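Local atomic coordinates of putative regulator of transfer genes ArtA (Staphylococcus aureus subsp. aureus USA300, PDB entry 3GXQ), a protein that binds DNA through a ribbon-helix-helix motif and acts as a plasmid-encoded master regulator of plasmid transmission genes in Staphylococcus aureus. Residues Glu32-Phe35 with Gln40-Arg43. Numbering follows the deposited sequence.
Sequences EKDF and QAGR. With nucleotides of chain D.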
ATOM      1  N   GLU B  32       8.945 -14.080  -2.365  1.00 34.21           N
ATOM      2  CA  GLU B  32       9.868 -14.135  -3.494  1.00 36.70           C
ATOM      3  C   GLU B  32      10.948 -13.051  -3.475  1.00 38.08           C
ATOM      4  O   GLU B  32      12.080 -13.286  -3.921  1.00 37.56           O
ATOM      5  CB  GLU B  32       9.077 -14.023  -4.802  1.00 37.40           C
ATOM      6  CG  GLU B  32       8.020 -15.110  -4.985  1.00 40.89           C
ATOM      7  CD  GLU B  32       6.971 -14.741  -6.025  1.00 42.44           C
ATOM      8  OE1 GLU B  32       6.012 -15.520  -6.210  1.00 44.74           O
ATOM      9  OE2 GLU B  32       7.103 -13.668  -6.653  1.00 45.10           O
ATOM     10  N   LYS B  33      10.607 -11.878  -2.944  1.00 38.43           N
ATOM     11  CA  LYS B  33      11.542 -10.762  -2.937  1.00 38.11           C
ATOM     12  C   LYS B  33      12.050 -10.197  -1.620  1.00 35.73           C
ATOM     13  O   LYS B  33      13.194  -9.770  -1.555  1.00 35.99           O
ATOM     14  CB  LYS B  33      10.946  -9.589  -3.734  1.00 40.55           C
ATOM     15  CG  LYS B  33      10.889  -9.785  -5.239  1.00 41.01           C
ATOM     16  CD  LYS B  33      12.280  -9.844  -5.848  1.00 42.06           C
ATOM     17  CE  LYS B  33      12.214 -10.034  -7.350  1.00 43.29           C
ATOM     18  NZ  LYS B  33      11.530 -11.313  -7.689  1.00 42.71           N
ATOM     19  N   ASP B  34      11.237 -10.179  -0.571  1.00 33.03           N
ATOM     20  CA  ASP B  34      11.697  -9.543   0.654  1.00 30.22           C
ATOM     21  C   ASP B  34      11.820 -10.370   1.905  1.00 30.97           C
ATOM     22  O   ASP B  34      11.630  -9.844   2.999  1.00 32.47           O
ATOM     23  CB  ASP B  34      10.798  -8.363   0.963  1.00 30.81           C
ATOM     24  CG  ASP B  34      10.406  -7.596  -0.278  1.00 29.78           C
ATOM     25  OD1 ASP B  34      11.259  -6.899  -0.862  1.00 30.73           O
ATOM     26  OD2 ASP B  34       9.234  -7.697  -0.682  1.00 33.85           O
ATOM     27  N   PHE B  35      12.156 -11.646   1.765  1.00 29.82           N
ATOM     28  CA  PHE B  35      12.284 -12.509   2.930  1.00 29.01           C
ATOM     29  C   PHE B  35      11.056 -12.433   3.820  1.00 26.20           C
ATOM     30  O   PHE B  35      11.159 -12.366   5.043  1.00 23.62           O
ATOM     31  CB  PHE B  35      13.544 -12.148   3.709  1.00 33.01           C
ATOM     32  CG  PHE B  35      14.813 -12.591   3.026  1.00 37.66           C
ATOM     33  CD1 PHE B  35      15.993 -11.872   3.181  1.00 40.67           C
ATOM     34  CD2 PHE B  35      14.827 -13.741   2.240  1.00 39.59           C
ATOM     35  CE1 PHE B  35      17.168 -12.290   2.559  1.00 42.92           C
ATOM     36  CE2 PHE B  35      16.000 -14.169   1.613  1.00 42.76           C
ATOM     37  CZ  PHE B  35      17.174 -13.443   1.775  1.00 42.56           C
ATOM     38  N   GLN B  40       7.745  -4.315   3.676  1.00 27.33           N
ATOM     39  CA  GLN B  40       8.697  -3.903   2.649  1.00 28.64           C
ATOM     40  C   GLN B  40       8.166  -4.194   1.243  1.00 27.99           C
ATOM     41  O   GLN B  40       8.405  -3.430   0.317  1.00 29.61           O
ATOM     42  CB  GLN B  40      10.040  -4.600   2.868  1.00 31.96           C
ATOM     43  CG  GLN B  40      11.076  -4.384   1.767  1.00 34.75           C
ATOM     44  CD  GLN B  40      12.471  -4.841   2.178  1.00 40.89           C
ATOM     45  OE1 GLN B  40      13.348  -5.027   1.329  1.00 43.01           O
ATOM     46  NE2 GLN B  40      12.688  -5.008   3.485  1.00 42.25           N
ATOM     47  N   ALA B  41       7.449  -5.300   1.089  1.00 26.99           N
ATOM     48  CA  ALA B  41       6.874  -5.662  -0.195  1.00 26.93           C
ATOM     49  C   ALA B  41       5.788  -4.632  -0.527  1.00 28.19           C
ATOM     50  O   ALA B  41       5.697  -4.165  -1.658  1.00 27.48           O
ATOM     51  CB  ALA B  41       6.283  -7.076  -0.128  1.00 25.02           C
ATOM     52  N   GLY B  42       4.988  -4.272   0.475  1.00 25.88           N
ATOM     53  CA  GLY B  42       3.943  -3.285   0.286  1.00 26.72           C
ATOM     54  C   GLY B  42       4.479  -1.928  -0.162  1.00 27.85           C
ATOM     55  O   GLY B  42       3.852  -1.251  -0.965  1.00 25.22           O
ATOM     56  N   ARG B  43       5.636  -1.524   0.361  1.00 28.23           N
ATOM     57  CA  ARG B  43       6.257  -0.250  -0.015  1.00 29.95           C
ATOM     58  C   ARG B  43       6.705  -0.267  -1.475  1.00 29.87           C
ATOM     59  O   ARG B  43       6.425   0.672  -2.221  1.00 29.93           O
ATOM     60  CB  ARG B  43       7.488   0.036   0.851  1.00 30.67           C
ATOM     61  CG  ARG B  43       7.214   0.751   2.155  1.00 29.72           C
ATOM     62  CD  ARG B  43       8.463   0.768   3.029  1.00 28.70           C
ATOM     63  NE  ARG B  43       8.075   0.334   4.357  1.00 29.38           N
ATOM     64  CZ  ARG B  43       8.703  -0.579   5.078  1.00 25.04           C
ATOM     65  NH1 ARG B  43       9.797  -1.179   4.624  1.00 21.64           N
ATOM     66  NH2 ARG B  43       8.182  -0.921   6.239  1.00 25.28           N
TER
ATOM     67  P    DA D   3       9.555  -2.500   8.494  1.00 28.66           P
ATOM     68  OP1  DA D   3      10.194  -3.047   7.277  1.00 25.51           O
ATOM     69  OP2  DA D   3       8.567  -1.415   8.383  1.00 30.22           O
ATOM     70  O5'  DA D   3       8.852  -3.660   9.321  1.00 29.29           O
ATOM     71  C5'  DA D   3       9.624  -4.725   9.847  1.00 29.46           C
ATOM     72  C4'  DA D   3       8.734  -5.858  10.294  1.00 29.61           C
ATOM     73  O4'  DA D   3       8.264  -5.602  11.643  1.00 30.28           O
ATOM     74  C3'  DA D   3       7.468  -5.974   9.441  1.00 29.21           C
ATOM     75  O3'  DA D   3       7.062  -7.344   9.357  1.00 27.58           O
ATOM     76  C2'  DA D   3       6.477  -5.093  10.189  1.00 30.60           C
ATOM     77  C1'  DA D   3       6.865  -5.361  11.636  1.00 32.07           C
ATOM     78  N9   DA D   3       6.559  -4.332  12.632  1.00 36.41           N
ATOM     79  C8   DA D   3       6.474  -2.975  12.462  1.00 37.30           C
ATOM     80  N7   DA D   3       6.156  -2.324  13.558  1.00 38.65           N
ATOM     81  C5   DA D   3       6.027  -3.317  14.516  1.00 40.52           C
ATOM     82  C6   DA D   3       5.705  -3.280  15.895  1.00 42.33           C
ATOM     83  N6   DA D   3       5.437  -2.155  16.572  1.00 41.36           N
ATOM     84  N1   DA D   3       5.666  -4.455  16.561  1.00 41.84           N
ATOM     85  C2   DA D   3       5.930  -5.582  15.886  1.00 40.96           C
ATOM     86  N3   DA D   3       6.244  -5.745  14.601  1.00 40.73           N
ATOM     87  C4   DA D   3       6.276  -4.560  13.962  1.00 38.67           C
TER
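Asp34 reaches across from the end of helix 20-33 to Gln40 and Ala41 in the first turns of helix 38-53, joining the two helices of the ribbon-helix-helix motif across the turn that connects them. Its CA lies 6.2 Å from that of Ala41, the nearest CA pair between the segments, and Asp34 supplies more than half of the 137 Å² they bury. The first torsion (chi1 -39°) sets CG anti to the carbonyl carbon, and the carboxylate then straddles the helix surface with one oxygen on each neighbour. OD2 sits over Ala41, 3.1 Å from its CB; it is also 3.5 Å from Ala41 N, but the angle is too poor for a hydrogen bond. OD1 approaches the Gln40 chain, 3.6 Å from its CG. With CG anti to the backbone N and the chain extended beyond it, the Gln40 side chain crosses that of Asp34 at a slant, the amide and carboxylate planes 44° apart. Glu44 brings a second carboxylate near OD1, which may raise the pKa of one of the two. Tyr29 and Ala30 of helix 20-33 pack on Ala41, which helps explain its burial. Nearer the DNA, Arg43 NE is hydrogen-bonded to Leu17 O of the second subunit, which probably helps hold the guanidinium beside the backbone phosphate of DA3 of chain D. Gln40 N lies 3.8 Å above one face of the Arg43 guanidinium, offset toward the rim of the group, while NH1 donates to OP1 of DA3 at 3.3 Å and 144°.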